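Local coordinates for protein SusD homolog (Bacteroides thetaiotaomicron VPI-5482, PDB 3IHV) that probably binds glycans at the outer membrane of this gut bacterium for uptake into the cell, at residues S264-T269 / K387-W392. Residues are numbered along the deposited sequence; the frame is centred on the assembly and turned at random.
Sequences SFYSPT and KSNVNW. With NA (sodium ion), chain F; EDO (1,2-ethanediol), chain L; EDO (1,2-ethanediol), chain M.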
loop_
_atom_site.group_PDB
_atom_site.type_symbol
_atom_site.label_atom_id
_atom_site.label_comp_id
_atom_site.label_asym_id
_atom_site.label_seq_id
_atom_site.Cartn_x
_atom_site.Cartn_y
_atom_site.Cartn_z
ATOM N N SER A 264 -4.945 -10.570 3.710
ATOM C CA SER A 264 -4.503 -11.936 3.938
ATOM C C SER A 264 -4.589 -12.773 2.673
ATOM O O SER A 264 -5.642 -12.859 2.024
ATOM C CB SER A 264 -5.325 -12.613 5.039
ATOM O OG SER A 264 -5.023 -13.993 5.121
ATOM N N PHE A 265 -3.465 -13.384 2.332
ATOM C CA PHE A 265 -3.410 -14.349 1.246
ATOM C C PHE A 265 -3.112 -15.711 1.844
ATOM O O PHE A 265 -2.194 -15.849 2.646
ATOM C CB PHE A 265 -2.306 -13.999 0.265
ATOM C CG PHE A 265 -2.546 -12.726 -0.473
ATOM C CD1 PHE A 265 -3.339 -12.702 -1.590
ATOM C CD2 PHE A 265 -1.976 -11.552 -0.047
ATOM C CE1 PHE A 265 -3.571 -11.526 -2.278
ATOM C CE2 PHE A 265 -2.201 -10.357 -0.708
ATOM C CZ PHE A 265 -3.007 -10.338 -1.853
ATOM N N TYR A 266 -3.916 -16.704 1.506
ATOM C CA TYR A 266 -3.632 -18.031 1.948
ATOM C C TYR A 266 -4.394 -19.065 1.169
ATOM O O TYR A 266 -5.623 -18.999 1.065
ATOM C CB TYR A 266 -3.890 -18.284 3.468
ATOM C CG TYR A 266 -3.627 -19.739 3.776
ATOM C CD1 TYR A 266 -2.327 -20.225 3.853
ATOM C CD2 TYR A 266 -4.673 -20.652 3.901
ATOM C CE1 TYR A 266 -2.077 -21.567 4.062
ATOM C CE2 TYR A 266 -4.421 -21.994 4.110
ATOM C CZ TYR A 266 -3.126 -22.441 4.196
ATOM O OH TYR A 266 -2.879 -23.792 4.398
ATOM N N SER A 267 -3.650 -20.044 0.659
ATOM C CA SER A 267 -4.243 -21.227 0.068
ATOM C C SER A 267 -3.245 -22.366 0.270
ATOM O O SER A 267 -2.044 -22.147 0.214
ATOM C CB SER A 267 -4.554 -21.040 -1.417
ATOM O OG SER A 267 -5.182 -22.202 -1.899
ATOM N N PRO A 268 -3.734 -23.581 0.552
ATOM C CA PRO A 268 -2.777 -24.704 0.623
ATOM C C PRO A 268 -2.269 -25.125 -0.771
ATOM O O PRO A 268 -1.251 -25.811 -0.893
ATOM C CB PRO A 268 -3.609 -25.853 1.206
ATOM C CG PRO A 268 -5.052 -25.470 0.912
ATOM C CD PRO A 268 -5.100 -23.962 0.942
ATOM N N THR A 269 -3.010 -24.743 -1.808
ATOM C CA THR A 269 -2.665 -25.084 -3.175
ATOM C C THR A 269 -2.853 -23.890 -4.100
ATOM O O THR A 269 -3.525 -22.903 -3.743
ATOM C CB THR A 269 -3.591 -26.184 -3.660
ATOM O OG1 THR A 269 -4.947 -25.712 -3.555
ATOM C CG2 THR A 269 -3.423 -27.460 -2.793
ATOM N N LYS A 387 3.581 -17.150 -6.990
ATOM C CA LYS A 387 2.599 -16.803 -5.968
ATOM C C LYS A 387 3.027 -17.289 -4.593
ATOM O O LYS A 387 3.847 -18.202 -4.473
ATOM C CB LYS A 387 1.228 -17.407 -6.298
ATOM C CG LYS A 387 0.616 -17.131 -7.688
ATOM C CD LYS A 387 0.518 -15.666 -7.990
ATOM C CE LYS A 387 -0.568 -15.366 -9.047
ATOM N NZ LYS A 387 -0.653 -16.383 -10.131
ATOM N N SER A 388 2.385 -16.740 -3.566
ATOM C CA SER A 388 2.724 -17.073 -2.200
ATOM C C SER A 388 1.536 -16.845 -1.281
ATOM O O SER A 388 0.530 -16.301 -1.693
ATOM C CB SER A 388 3.867 -16.168 -1.704
ATOM O OG SER A 388 3.386 -14.843 -1.447
ATOM N N ASN A 389 1.713 -17.245 -0.012
ATOM C CA ASN A 389 0.772 -16.929 1.061
ATOM C C ASN A 389 1.243 -15.723 1.889
ATOM O O ASN A 389 0.735 -15.498 2.982
ATOM C CB ASN A 389 0.604 -18.161 1.946
ATOM C CG ASN A 389 -0.058 -19.263 1.215
ATOM O OD1 ASN A 389 -0.959 -19.014 0.407
ATOM N ND2 ASN A 389 0.374 -20.489 1.469
ATOM N N VAL A 390 2.169 -14.914 1.395
ATOM C CA VAL A 390 2.632 -13.734 2.109
ATOM C C VAL A 390 1.570 -12.619 2.081
ATOM O O VAL A 390 0.969 -12.334 1.043
ATOM C CB VAL A 390 3.982 -13.201 1.563
ATOM C CG1 VAL A 390 4.414 -11.901 2.277
ATOM C CG2 VAL A 390 5.072 -14.292 1.672
ATOM N N ASN A 391 1.344 -11.987 3.229
ATOM C CA ASN A 391 0.320 -10.951 3.332
ATOM C C ASN A 391 0.795 -9.564 2.933
ATOM O O ASN A 391 1.975 -9.385 2.650
ATOM C CB ASN A 391 -0.283 -10.954 4.734
ATOM C CG ASN A 391 -0.987 -12.234 5.044
ATOM O OD1 ASN A 391 -1.282 -13.037 4.149
ATOM N ND2 ASN A 391 -1.246 -12.479 6.346
ATOM N N TRP A 392 -0.144 -8.626 2.878
ATOM C CA TRP A 392 0.142 -7.250 2.444
ATOM C C TRP A 392 -0.355 -6.172 3.397
ATOM O O TRP A 392 -1.569 -5.990 3.582
ATOM C CB TRP A 392 -0.425 -6.968 1.037
ATOM C CG TRP A 392 0.031 -5.637 0.553
ATOM C CD1 TRP A 392 -0.717 -4.513 0.380
ATOM C CD2 TRP A 392 1.358 -5.300 0.167
ATOM N NE1 TRP A 392 0.076 -3.475 -0.048
ATOM C CE2 TRP A 392 1.358 -3.919 -0.189
ATOM C CE3 TRP A 392 2.565 -6.000 0.173
ATOM C CZ2 TRP A 392 2.503 -3.255 -0.604
ATOM C CZ3 TRP A 392 3.705 -5.354 -0.252
ATOM C CH2 TRP A 392 3.671 -3.987 -0.636
HETATM NA NA NA F . -0.996 -15.465 4.497
HETATM C C1 EDO L . 5.177 -18.757 1.604
HETATM O O1 EDO L . 4.050 -17.952 1.278
HETATM C C2 EDO L . 5.768 -19.363 0.349
HETATM O O2 EDO L . 4.775 -19.405 -0.676
HETATM C C1 EDO M . -8.176 -10.563 2.642
HETATM O O1 EDO M . -7.652 -10.204 3.909
HETATM C C2 EDO M . -9.242 -9.584 2.186
HETATM O O2 EDO M . -8.911 -8.197 2.335
HETATM O O HOH W 1 -2.692 -15.020 6.123
HETATM O O HOH W 2 1.486 -14.787 5.646
HETATM O O HOH W 3 -0.435 -17.519 5.432
#
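Ser264 to Ser267 and Ser388 to Trp392 run nearly antiparallel (168° between their end-to-end directions), extending the course of the paired strands 259-263 and 392-396, but here asparagine side chains supply the hydrogen bonds between the two segments. The carboxamide of Asn389 bonds the backbone of Ser267 twice. Asn389 OD1 accepts from Ser267 N at 2.9 Å, the donor lying 46° above the carbonyl plane. Asn389 ND2 gives a more bent bond to Ser267 O at 3.2 Å. With CG turned opposite its own carbonyl carbon (chi1 -66°), Asn389 brings this amide against Tyr266, whose CD1 is 3.6 Å from CG, the ring and amide planes oblique. Replacing the asparagine by an alanine would remove the amide, probably leaving Ser267 N and O without these mates and the tyrosine ring less confined.

Asn391 OD1 does double duty. It takes a nearly straight bond from Phe265 N and also binds the sodium ion at 2.5 Å, while ND2 donates to a sodium-bound water that also pairs with Ser264 OG. Behind this polar edge, Phe265 points toward the opposing segment; its CD2 lies 3.2 Å from Val390 O, and the ring edge meets CB of Trp392.

Phe265 O and Asn389 O are 3.0 Å apart, a spacing unfavourable for two acceptors but explained by the sodium, which both bind, Phe265 O at 2.2 Å. Three waters bring the oxygen ligands to six, one of them at a longer distance. The protein ligands are all uncharged oxygens, so the ion is held by carbonyl dipoles, and its charge probably offsets the repulsion between the converging oxygens. Its coordination ties together two segments far apart in sequence within the SusD-family region.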